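Local coordinates for ATP-dependent helicase FUN30 (Saccharomyces cerevisiae S288c, PDB 5GN1), which hydrolyses ATP to remodel nucleosomes, promoting DNA end resection at double-strand breaks and heterochromatin organisation, this chain being the C-terminal part of its ATPase domain, at residues Q71-H76 / E91-L95; L107-L112 / T311-E316; L115-Y121 / M155-H161; N274-F279 / E303-L309. All coordinates share one frame; numbering follows the deposited sequence.

Contact 1 of 4, residues Q71-H76 / E91-L95; sequences QIVLEH and EKSKL
Glu91 faces Glu75, and their carboxylates come remarkably close: Glu91 OE1 lies 2.7 Å from Glu75 OE2. The two extended side chains cross at about a right angle, yet their carboxylate planes are only 8° apart. Two anionic oxygens at this separation would repel each other, so one of the acids probably carries a proton. The other oxygen of Glu75 is linked to the backbone of its neighbour: a water donates to Glu75 OE1 at 2.7 Å and to Glu91 O at 2.9 Å, which ties the acid to the main chain of helix 89-94. Beyond this pair, Gln71 NE2 stays at 4.0 Å from Glu91 OE1, its amide turned 73° from the carboxylate.

One turn further on, Lys94 contributes only the aliphatic part of its chain. Its CE passes 4.2 Å from CD1 of Ile72, a loose apolar touch near the surface.

Leu95 then closes the contact at the His76 end of segment 71-76. Its CG stands beside the backbone N, opposite the carbonyl carbon (chi1 -70°), which carries both methyls to helix 60-82. CD2 reaches CA and CB of His76, at 3.7 Å from CB, while CD1 rests against the carbonyl of Glu75. The ring of His76 is held elsewhere, by Glu352, and Pro86 in the intervening loop packs on Glu75, Glu91 and Leu95. A short helix thus folds back on a long one through a loop, consistent with the helical protrusions that Snf2-family ATPases build onto their RecA-like lobes.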
# COMPACT_ATOMS: atom_id res chain seq x y z
N GLN A 71 7.33 9.37 -16.92
CA GLN A 71 8.39 9.63 -17.88
C GLN A 71 8.98 8.29 -18.35
O GLN A 71 9.19 8.12 -19.51
CB GLN A 71 9.46 10.53 -17.30
CG GLN A 71 10.53 10.96 -18.30
CD GLN A 71 11.52 11.99 -17.77
OE1 GLN A 71 11.37 12.50 -16.65
NE2 GLN A 71 12.53 12.32 -18.58
N ILE A 72 9.20 7.35 -17.43
CA ILE A 72 9.69 6.03 -17.82
C ILE A 72 8.67 5.34 -18.71
O ILE A 72 9.01 4.74 -19.74
CB ILE A 72 10.05 5.19 -16.58
CG1 ILE A 72 11.09 5.92 -15.74
CG2 ILE A 72 10.60 3.85 -17.00
CD1 ILE A 72 11.41 5.24 -14.40
N VAL A 73 7.38 5.46 -18.35
CA VAL A 73 6.31 4.90 -19.17
C VAL A 73 6.39 5.42 -20.60
O VAL A 73 6.20 4.67 -21.57
CB VAL A 73 4.93 5.21 -18.55
CG1 VAL A 73 3.84 4.79 -19.50
CG2 VAL A 73 4.77 4.48 -17.21
N LEU A 74 6.64 6.72 -20.75
CA LEU A 74 6.78 7.32 -22.07
C LEU A 74 7.99 6.75 -22.79
O LEU A 74 7.89 6.35 -23.96
CB LEU A 74 6.89 8.84 -21.95
CG LEU A 74 5.69 9.56 -21.33
CD1 LEU A 74 5.96 11.07 -21.22
CD2 LEU A 74 4.42 9.27 -22.13
N GLU A 75 9.15 6.74 -22.13
CA GLU A 75 10.36 6.21 -22.74
C GLU A 75 10.20 4.73 -23.08
O GLU A 75 10.68 4.27 -24.12
CB GLU A 75 11.55 6.42 -21.82
CG GLU A 75 11.87 7.88 -21.60
CD GLU A 75 12.77 8.12 -20.42
OE1 GLU A 75 13.08 7.14 -19.70
OE2 GLU A 75 13.16 9.28 -20.21
N HIS A 76 9.50 3.98 -22.21
CA HIS A 76 9.26 2.56 -22.46
C HIS A 76 8.29 2.37 -23.63
O HIS A 76 8.53 1.54 -24.51
CB HIS A 76 8.73 1.89 -21.18
CG HIS A 76 8.30 0.46 -21.36
ND1 HIS A 76 6.98 0.08 -21.32
CD2 HIS A 76 9.01 -0.68 -21.54
CE1 HIS A 76 6.89 -1.23 -21.49
NE2 HIS A 76 8.11 -1.72 -21.62
N GLU A 91 18.88 6.54 -17.83
CA GLU A 91 17.51 6.30 -18.26
C GLU A 91 17.42 5.14 -19.26
O GLU A 91 16.49 4.34 -19.20
CB GLU A 91 16.91 7.55 -18.87
CG GLU A 91 16.68 8.65 -17.88
CD GLU A 91 16.36 9.98 -18.50
OE1 GLU A 91 15.70 10.02 -19.56
OE2 GLU A 91 16.78 11.01 -17.92
N LYS A 92 18.38 5.03 -20.19
CA LYS A 92 18.34 3.95 -21.17
C LYS A 92 18.46 2.59 -20.49
O LYS A 92 17.70 1.66 -20.78
CB LYS A 92 19.45 4.12 -22.21
CG LYS A 92 19.54 2.94 -23.17
CD LYS A 92 20.70 3.10 -24.14
CE LYS A 92 21.05 1.76 -24.77
NZ LYS A 92 22.08 1.89 -25.84
N SER A 93 19.43 2.44 -19.59
CA SER A 93 19.66 1.14 -18.96
C SER A 93 18.48 0.74 -18.08
O SER A 93 18.22 -0.46 -17.90
CB SER A 93 20.95 1.18 -18.15
OG SER A 93 21.06 2.41 -17.46
N LYS A 94 17.75 1.72 -17.53
CA LYS A 94 16.58 1.43 -16.72
C LYS A 94 15.56 0.59 -17.49
O LYS A 94 14.89 -0.26 -16.90
CB LYS A 94 15.95 2.74 -16.25
CG LYS A 94 14.61 2.60 -15.54
CD LYS A 94 14.75 1.88 -14.20
CE LYS A 94 13.38 1.57 -13.62
NZ LYS A 94 13.46 1.07 -12.23
N LEU A 95 15.45 0.80 -18.80
CA LEU A 95 14.40 0.15 -19.58
C LEU A 95 14.60 -1.36 -19.70
O LEU A 95 13.64 -2.06 -20.04
CB LEU A 95 14.31 0.75 -20.98
CG LEU A 95 13.76 2.17 -21.11
CD1 LEU A 95 13.73 2.60 -22.57
CD2 LEU A 95 12.37 2.27 -20.51
O HOH W 1 14.54 5.90 -17.75

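Contact 2 of 4, residues L107-L112 / T311-E316; sequences LRKASL and TKDSIE
Thr311 OG1 donates to the backbone O of Ser111 at 2.9 Å, meeting it in the carbonyl plane on a lone pair. The hydroxyl is placed for this by chi1 -68°, which sets OG1 beside the backbone N of Thr311 and opposite its carbonyl carbon. Ser111 turns its own hydroxyl back along the helix: OG donates to Leu107 O at 2.9 Å, while Ser111 N reaches the same oxygen from the other face of its plane.

Ile315 supplies the apolar half. Its CG1 points away from the backbone N (chi1 -173°), leaving CG2 in the crowded position between N and the carbonyl carbon. That methyl lies 3.8 Å from CB of Leu107 and touches CG of Arg108 at 4.1 Å. The Leu107 and Ile315 side chains cross at about a right angle, with Ile315 CD1 against Leu107 CB and CD1.

Glu316 runs extended past Ser111, with CD 3.8 Å from Ser111 CB. Both carboxylate oxygens have partners: OE1 accepts from Thr311 N in a nearly straight bond (2.7 Å, 173°). Glu316 OE2 accepts from a water that also donates to Arg108 O, and the same oxygen forms a salt bridge with Lys186. These partners probably balance the charge of the buried carboxylate. Ser314 is the N-cap, its OG accepting from Glu316 N and donating to Thr311 O, which closes the turn between strand and helix.

Tyr66 of helix 60-82 packs on Leu107 and Ser111, and Ile355 of helix 345-359 on Leu107 and Ile315, where strand 304-311 passes into helix 315-322.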
# COMPACT_ATOMS: atom_id res chain seq x y z
N LEU A 107 3.18 3.00 -10.57
CA LEU A 107 2.18 4.06 -10.56
C LEU A 107 1.16 3.83 -9.45
O LEU A 107 0.72 4.78 -8.79
CB LEU A 107 1.47 4.17 -11.91
CG LEU A 107 2.30 4.56 -13.14
CD1 LEU A 107 1.47 4.43 -14.40
CD2 LEU A 107 2.86 5.97 -13.01
N ARG A 108 0.74 2.58 -9.25
CA ARG A 108 -0.20 2.27 -8.17
C ARG A 108 0.39 2.67 -6.82
O ARG A 108 -0.28 3.32 -6.01
CB ARG A 108 -0.57 0.79 -8.21
CG ARG A 108 -1.37 0.42 -9.46
CD ARG A 108 -1.70 -1.07 -9.54
NE ARG A 108 -2.45 -1.52 -8.37
CZ ARG A 108 -2.66 -2.80 -8.07
NH1 ARG A 108 -2.19 -3.75 -8.87
NH2 ARG A 108 -3.32 -3.14 -6.97
N LYS A 109 1.64 2.28 -6.56
CA LYS A 109 2.28 2.62 -5.29
C LYS A 109 2.43 4.12 -5.11
O LYS A 109 2.27 4.65 -4.00
CB LYS A 109 3.64 1.92 -5.20
CG LYS A 109 3.51 0.42 -5.04
CD LYS A 109 4.88 -0.25 -5.15
CE LYS A 109 4.79 -1.71 -4.70
NZ LYS A 109 6.11 -2.37 -4.88
N ALA A 110 2.78 4.84 -6.18
CA ALA A 110 2.93 6.29 -6.05
C ALA A 110 1.60 6.97 -5.73
O ALA A 110 1.58 7.99 -5.03
CB ALA A 110 3.55 6.87 -7.34
N SER A 111 0.49 6.42 -6.21
CA SER A 111 -0.83 6.92 -5.83
C SER A 111 -1.14 6.69 -4.34
O SER A 111 -2.10 7.29 -3.83
CB SER A 111 -1.91 6.23 -6.66
OG SER A 111 -1.63 6.28 -8.05
N LEU A 112 -0.40 5.82 -3.66
CA LEU A 112 -0.66 5.45 -2.27
C LEU A 112 0.21 6.19 -1.27
O LEU A 112 -0.32 6.80 -0.32
CB LEU A 112 -0.47 3.93 -2.08
CG LEU A 112 -1.40 3.11 -2.95
CD1 LEU A 112 -1.14 1.60 -2.80
CD2 LEU A 112 -2.84 3.48 -2.64
N THR A 311 -7.12 8.16 -5.64
CA THR A 311 -6.32 9.33 -5.97
C THR A 311 -6.71 9.85 -7.35
O THR A 311 -6.69 9.10 -8.34
CB THR A 311 -4.84 9.01 -5.90
OG1 THR A 311 -4.47 8.76 -4.53
CG2 THR A 311 -4.02 10.18 -6.44
N LYS A 312 -7.09 11.12 -7.41
CA LYS A 312 -7.47 11.76 -8.66
C LYS A 312 -6.25 12.01 -9.53
O LYS A 312 -5.14 12.23 -9.03
CB LYS A 312 -8.17 13.10 -8.39
CG LYS A 312 -9.67 13.12 -8.66
CD LYS A 312 -10.25 14.47 -8.23
CE LYS A 312 -11.51 14.82 -9.01
NZ LYS A 312 -11.90 16.25 -8.78
N ASP A 313 -6.46 11.98 -10.85
CA ASP A 313 -5.39 12.22 -11.82
C ASP A 313 -4.32 11.13 -11.70
O ASP A 313 -3.11 11.41 -11.74
CB ASP A 313 -4.80 13.62 -11.64
CG ASP A 313 -3.87 14.05 -12.80
OD1 ASP A 313 -4.01 13.53 -13.94
OD2 ASP A 313 -3.00 14.91 -12.54
N SER A 314 -4.76 9.89 -11.50
CA SER A 314 -3.85 8.78 -11.27
C SER A 314 -4.43 7.53 -11.90
O SER A 314 -5.62 7.46 -12.24
CB SER A 314 -3.61 8.55 -9.77
OG SER A 314 -4.57 7.64 -9.26
N ILE A 315 -3.57 6.51 -12.00
CA ILE A 315 -3.96 5.21 -12.52
C ILE A 315 -5.13 4.60 -11.76
O ILE A 315 -5.84 3.74 -12.30
CB ILE A 315 -2.73 4.29 -12.49
CG1 ILE A 315 -3.02 2.96 -13.19
CG2 ILE A 315 -2.28 4.09 -11.05
CD1 ILE A 315 -1.78 2.14 -13.44
N GLU A 316 -5.35 5.02 -10.51
CA GLU A 316 -6.46 4.46 -9.74
C GLU A 316 -7.81 4.80 -10.37
O GLU A 316 -8.75 4.01 -10.28
CB GLU A 316 -6.41 4.97 -8.29
CG GLU A 316 -5.22 4.41 -7.50
CD GLU A 316 -5.33 4.68 -5.99
OE1 GLU A 316 -5.95 5.68 -5.60
OE2 GLU A 316 -4.80 3.86 -5.21
O HOH W 2 -2.93 2.39 -6.10

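Contact 3 of 4, residues L115-Y121 / M155-H161; sequences LLFRNIY and MTDFELH
The capped N terminus of helix 157-166 is bound by the loop 115-121, which folds its backbone around the carboxylate of Asp157, the first residue of the helix. Asp157 OD2 accepts from two amides that arrive from opposite faces of the carboxylate plane: Ile120 N on the syn side, nearly straight (2.8 Å, 172°), and Asn119 N from above the plane at 3.1 Å. OD1 takes Tyr121 N, also from above the plane, at 3.1 Å. These bonds fix the rotation of the group and probably balance its buried charge.

In return the helix start donates to the loop. Asp157 N reaches Phe117 O at 2.9 Å, from above its carbonyl plane, and Phe158 N reaches Leu115 O on a lone pair.

Leu160 CB makes a CH-pi contact over one face of the Tyr121 ring, 3.7 Å from its centroid, while Asp157 OD1 sits at the ring edge, 3.2 Å from CD1. Leu160 CD1 also meets CD of Arg118. The bent Arg118 chain carries its guanidinium to Tyr121 O, in the plane of both groups, and to Asp123 beyond. Elsewhere in the contact, Leu115 CB packs on Phe158 CB.

Within the helix start, Thr156 OG1 accepts from Glu159 N and Glu159 OE1 from Thr156 N, a capping box beside the loop-bound aspartate.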
# COMPACT_ATOMS: atom_id res chain seq x y z
N LEU A 115 6.53 6.68 0.82
CA LEU A 115 7.48 5.80 1.50
C LEU A 115 7.48 4.39 0.94
O LEU A 115 8.16 3.54 1.49
CB LEU A 115 7.19 5.75 3.00
CG LEU A 115 7.33 7.10 3.74
CD1 LEU A 115 7.15 6.91 5.26
CD2 LEU A 115 8.66 7.78 3.41
N LEU A 116 6.70 4.13 -0.11
CA LEU A 116 6.80 2.90 -0.88
C LEU A 116 7.93 2.97 -1.91
O LEU A 116 8.05 2.06 -2.74
CB LEU A 116 5.48 2.61 -1.59
CG LEU A 116 4.26 2.39 -0.69
CD1 LEU A 116 2.98 2.36 -1.54
CD2 LEU A 116 4.44 1.11 0.14
N PHE A 117 8.72 4.03 -1.85
CA PHE A 117 9.82 4.27 -2.78
C PHE A 117 11.04 4.69 -1.98
O PHE A 117 10.92 5.14 -0.84
CB PHE A 117 9.49 5.38 -3.80
CG PHE A 117 8.35 5.05 -4.71
CD1 PHE A 117 7.04 5.20 -4.29
CD2 PHE A 117 8.59 4.58 -6.00
CE1 PHE A 117 5.98 4.88 -5.11
CE2 PHE A 117 7.53 4.26 -6.83
CZ PHE A 117 6.23 4.42 -6.40
N ARG A 118 12.21 4.56 -2.58
CA ARG A 118 13.44 5.04 -1.98
C ARG A 118 13.77 6.38 -2.63
O ARG A 118 14.16 6.41 -3.80
CB ARG A 118 14.60 4.05 -2.18
CG ARG A 118 15.90 4.49 -1.48
CD ARG A 118 16.98 3.38 -1.52
NE ARG A 118 17.51 3.14 -2.86
CZ ARG A 118 18.50 3.84 -3.41
NH1 ARG A 118 19.07 4.84 -2.75
NH2 ARG A 118 18.93 3.53 -4.63
N ASN A 119 13.54 7.46 -1.90
CA ASN A 119 14.05 8.81 -2.17
C ASN A 119 14.70 9.57 -1.04
O ASN A 119 15.65 10.33 -1.25
CB ASN A 119 12.81 9.64 -2.54
CG ASN A 119 12.22 9.27 -3.87
OD1 ASN A 119 12.75 9.60 -4.93
ND2 ASN A 119 11.10 8.57 -3.82
N ILE A 120 14.23 9.33 0.19
CA ILE A 120 14.83 10.00 1.34
C ILE A 120 16.18 9.33 1.57
O ILE A 120 17.20 10.00 1.76
CB ILE A 120 13.91 9.88 2.57
CG1 ILE A 120 12.62 10.68 2.32
CG2 ILE A 120 14.62 10.34 3.83
CD1 ILE A 120 11.56 10.45 3.37
N TYR A 121 16.20 7.99 1.54
CA TYR A 121 17.43 7.23 1.72
C TYR A 121 18.16 7.12 0.37
O TYR A 121 18.24 6.06 -0.25
CB TYR A 121 17.12 5.86 2.31
CG TYR A 121 16.59 5.87 3.73
CD1 TYR A 121 15.23 6.03 3.99
CD2 TYR A 121 17.45 5.73 4.81
CE1 TYR A 121 14.74 6.03 5.28
CE2 TYR A 121 16.97 5.74 6.11
CZ TYR A 121 15.60 5.89 6.34
OH TYR A 121 15.10 5.90 7.62
N MET A 155 15.61 -1.54 -1.34
CA MET A 155 14.58 -1.37 -0.33
C MET A 155 13.92 -0.01 -0.46
O MET A 155 14.46 0.90 -1.11
CB MET A 155 15.17 -1.55 1.07
CG MET A 155 15.79 -2.95 1.28
SD MET A 155 16.82 -3.05 2.78
CE MET A 155 15.66 -2.68 4.05
N THR A 156 12.75 0.12 0.16
CA THR A 156 11.97 1.36 0.18
C THR A 156 12.36 2.20 1.39
O THR A 156 12.95 1.72 2.36
CB THR A 156 10.46 1.07 0.24
OG1 THR A 156 10.11 0.55 1.54
CG2 THR A 156 10.03 0.07 -0.86
N ASP A 157 12.02 3.50 1.32
CA ASP A 157 12.25 4.36 2.46
C ASP A 157 11.65 3.78 3.74
O ASP A 157 12.28 3.81 4.80
CB ASP A 157 11.70 5.77 2.21
CG ASP A 157 12.58 6.59 1.30
OD1 ASP A 157 13.76 6.21 1.10
OD2 ASP A 157 12.11 7.63 0.80
N PHE A 158 10.44 3.21 3.66
CA PHE A 158 9.87 2.71 4.90
C PHE A 158 10.55 1.42 5.36
O PHE A 158 10.68 1.19 6.57
CB PHE A 158 8.37 2.48 4.79
CG PHE A 158 7.72 2.27 6.13
CD1 PHE A 158 7.42 3.36 6.94
CD2 PHE A 158 7.50 1.00 6.62
CE1 PHE A 158 6.87 3.17 8.20
CE2 PHE A 158 6.93 0.80 7.87
CZ PHE A 158 6.62 1.89 8.66
N GLU A 159 10.97 0.57 4.43
CA GLU A 159 11.73 -0.61 4.84
C GLU A 159 13.06 -0.20 5.45
O GLU A 159 13.52 -0.81 6.43
CB GLU A 159 11.95 -1.55 3.65
CG GLU A 159 10.68 -2.22 3.15
CD GLU A 159 10.79 -2.76 1.73
OE1 GLU A 159 11.78 -2.47 1.02
OE2 GLU A 159 9.86 -3.50 1.35
N LEU A 160 13.69 0.83 4.90
CA LEU A 160 14.97 1.26 5.45
C LEU A 160 14.78 1.88 6.83
O LEU A 160 15.60 1.66 7.73
CB LEU A 160 15.67 2.21 4.49
CG LEU A 160 16.25 1.48 3.29
CD1 LEU A 160 16.43 2.38 2.09
CD2 LEU A 160 17.56 0.78 3.66
N HIS A 161 13.69 2.62 7.01
CA HIS A 161 13.31 3.08 8.34
C HIS A 161 13.17 1.92 9.32
O HIS A 161 13.69 1.97 10.44
CB HIS A 161 12.01 3.88 8.29
CG HIS A 161 11.46 4.18 9.64
ND1 HIS A 161 12.09 5.04 10.52
CD2 HIS A 161 10.38 3.70 10.30
CE1 HIS A 161 11.40 5.10 11.64
NE2 HIS A 161 10.36 4.29 11.54
O HOH W 3 7.64 0.41 1.75
O HOH W 4 10.22 8.35 -0.91

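Contact 4 of 4, residues N274-F279 / E303-L309; sequences NNVIIF and EVNITTL
Val276 lies alongside Ile306 and points the same way, its CB 3.7 Å from Ile306 CG1. The two belong to neighbouring strands 275-278 and 304-311 of the parallel sheet of this RecA-like helicase lobe, joined in a beta-alpha-beta unit through helix 285-292. Over residues 275-278 and 304-309 the strand axes are 14° apart, and the register pairs Asn275 with Asn305 through Ile278 with Thr308.

The amides form the regular parallel ladder. Val276 N donates to Asn305 O, and Thr307 N to Val276 O at 2.8 Å; the ladder ends with Leu309 N on Ile278 O. The carbonyls of the ladder also receive CA-H...O contacts, such as Ile306 CA to Val276 O.

On the face of Val276, Ile278 CB lies 3.6 Å from Thr308 OG1, while its CG1 lies 4.2 Å from Ile306 CG2. On the other face, Ile277 sets CG2 4.1 Å from Leu309 CG and packs onto Leu190, Leu193 and Leu194 of helix 185-200. There the side chains of Asn275 and Asn305 run side by side, their amide planes 20° apart, with Asn275 OD1 near Asn305 CB, although each ND2 is bound elsewhere, by Glu203 and by His52.

Leu309 CD1 meets CD1 of Phe279 at 3.7 Å. At the opposite end, Asn274 CG stands between its backbone N and carbonyl carbon (chi1 67°), and its ND2 donates to Glu303 O at 3.1 Å, with the acceptor oxygen in the amide plane.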
# COMPACT_ATOMS: atom_id res chain seq x y z
N ASN A 274 -19.15 -1.27 11.63
CA ASN A 274 -20.09 -1.00 10.55
C ASN A 274 -19.54 0.01 9.54
O ASN A 274 -20.31 0.61 8.79
CB ASN A 274 -21.46 -0.54 11.08
CG ASN A 274 -21.42 0.82 11.77
OD1 ASN A 274 -20.58 1.07 12.63
ND2 ASN A 274 -22.35 1.70 11.40
N ASN A 275 -18.21 0.18 9.51
CA ASN A 275 -17.54 1.01 8.52
C ASN A 275 -16.39 0.23 7.91
O ASN A 275 -15.73 -0.55 8.59
CB ASN A 275 -17.01 2.31 9.13
CG ASN A 275 -18.12 3.14 9.74
OD1 ASN A 275 -18.74 3.96 9.06
ND2 ASN A 275 -18.37 2.92 11.02
N VAL A 276 -16.18 0.45 6.61
CA VAL A 276 -15.13 -0.23 5.87
C VAL A 276 -14.45 0.80 4.99
O VAL A 276 -15.13 1.55 4.27
CB VAL A 276 -15.69 -1.40 5.03
CG1 VAL A 276 -14.57 -1.98 4.15
CG2 VAL A 276 -16.27 -2.49 5.92
N ILE A 277 -13.12 0.87 5.06
CA ILE A 277 -12.33 1.74 4.21
C ILE A 277 -11.47 0.85 3.34
O ILE A 277 -10.68 0.04 3.86
CB ILE A 277 -11.46 2.71 5.03
CG1 ILE A 277 -12.35 3.58 5.93
CG2 ILE A 277 -10.62 3.57 4.10
CD1 ILE A 277 -11.57 4.52 6.78
N ILE A 278 -11.63 0.98 2.03
CA ILE A 278 -10.81 0.27 1.05
C ILE A 278 -9.67 1.23 0.72
O ILE A 278 -9.88 2.23 0.03
CB ILE A 278 -11.61 -0.10 -0.20
CG1 ILE A 278 -12.86 -0.90 0.18
CG2 ILE A 278 -10.76 -0.92 -1.17
CD1 ILE A 278 -12.55 -2.23 0.76
N PHE A 279 -8.48 0.98 1.28
CA PHE A 279 -7.41 1.95 1.10
C PHE A 279 -6.95 1.98 -0.35
O PHE A 279 -6.56 3.05 -0.85
CB PHE A 279 -6.25 1.63 2.04
CG PHE A 279 -5.24 2.75 2.16
CD1 PHE A 279 -5.44 3.78 3.08
CD2 PHE A 279 -4.09 2.76 1.38
CE1 PHE A 279 -4.52 4.81 3.19
CE2 PHE A 279 -3.15 3.78 1.51
CZ PHE A 279 -3.37 4.80 2.42
N GLU A 303 -26.44 -0.33 9.53
CA GLU A 303 -26.07 -0.14 8.14
C GLU A 303 -24.55 -0.02 8.04
O GLU A 303 -23.91 0.59 8.90
CB GLU A 303 -26.75 1.10 7.56
CG GLU A 303 -28.26 0.91 7.33
CD GLU A 303 -28.96 2.11 6.68
OE1 GLU A 303 -28.27 3.00 6.12
OE2 GLU A 303 -30.20 2.15 6.72
N VAL A 304 -23.97 -0.62 7.00
CA VAL A 304 -22.52 -0.64 6.81
C VAL A 304 -22.16 0.35 5.72
O VAL A 304 -22.72 0.31 4.61
CB VAL A 304 -22.03 -2.06 6.47
CG1 VAL A 304 -20.56 -2.04 5.97
CG2 VAL A 304 -22.17 -2.97 7.68
N ASN A 305 -21.23 1.25 6.03
CA ASN A 305 -20.77 2.26 5.08
C ASN A 305 -19.37 1.91 4.61
O ASN A 305 -18.47 1.70 5.43
CB ASN A 305 -20.81 3.64 5.70
CG ASN A 305 -22.21 4.22 5.72
OD1 ASN A 305 -22.92 4.16 6.73
ND2 ASN A 305 -22.64 4.78 4.59
N ILE A 306 -19.18 1.86 3.30
CA ILE A 306 -17.93 1.42 2.69
C ILE A 306 -17.40 2.56 1.84
O ILE A 306 -18.12 3.11 1.01
CB ILE A 306 -18.14 0.14 1.86
CG1 ILE A 306 -18.63 -1.00 2.75
CG2 ILE A 306 -16.86 -0.26 1.13
CD1 ILE A 306 -19.83 -1.68 2.20
N THR A 307 -16.14 2.94 2.06
CA THR A 307 -15.54 4.05 1.34
C THR A 307 -14.24 3.58 0.69
O THR A 307 -13.35 3.05 1.37
CB THR A 307 -15.28 5.24 2.27
OG1 THR A 307 -16.52 5.68 2.84
CG2 THR A 307 -14.62 6.42 1.51
N THR A 308 -14.13 3.78 -0.63
CA THR A 308 -12.91 3.47 -1.37
C THR A 308 -12.15 4.76 -1.65
O THR A 308 -12.73 5.72 -2.17
CB THR A 308 -13.23 2.75 -2.67
OG1 THR A 308 -13.91 1.53 -2.38
CG2 THR A 308 -11.94 2.42 -3.43
N LEU A 309 -10.88 4.78 -1.25
CA LEU A 309 -10.02 5.94 -1.46
C LEU A 309 -9.44 5.87 -2.87
O LEU A 309 -8.87 4.85 -3.25
CB LEU A 309 -8.87 5.96 -0.45
CG LEU A 309 -9.27 5.94 1.02
CD1 LEU A 309 -8.04 6.14 1.91
CD2 LEU A 309 -10.30 7.03 1.25
O HOH W 5 -16.27 4.44 5.23

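From the N terminus, contact 1 closes first, a short loop of fourteen residues folding helix 89-94 onto helix 60-82. The chain then enters helix 100-110, whose end opens contact 2. That contact closes only with 311-316, nearly 200 residues later, so the long loop it shuts encloses both remaining contacts. Within it, contact 3 ties 115-121 to the start of helix 157-166 across a mostly helical excursion without strands, and contact 4, later in the chain, pairs two strands of the parallel sheet. Contact 2 touches both: Phe117 packs on Ala110, and Leu112 reaches Phe279. It thereby joins the helical parts to the sheet, whereas contacts 1 and 4 lie about 37 Å apart between centres.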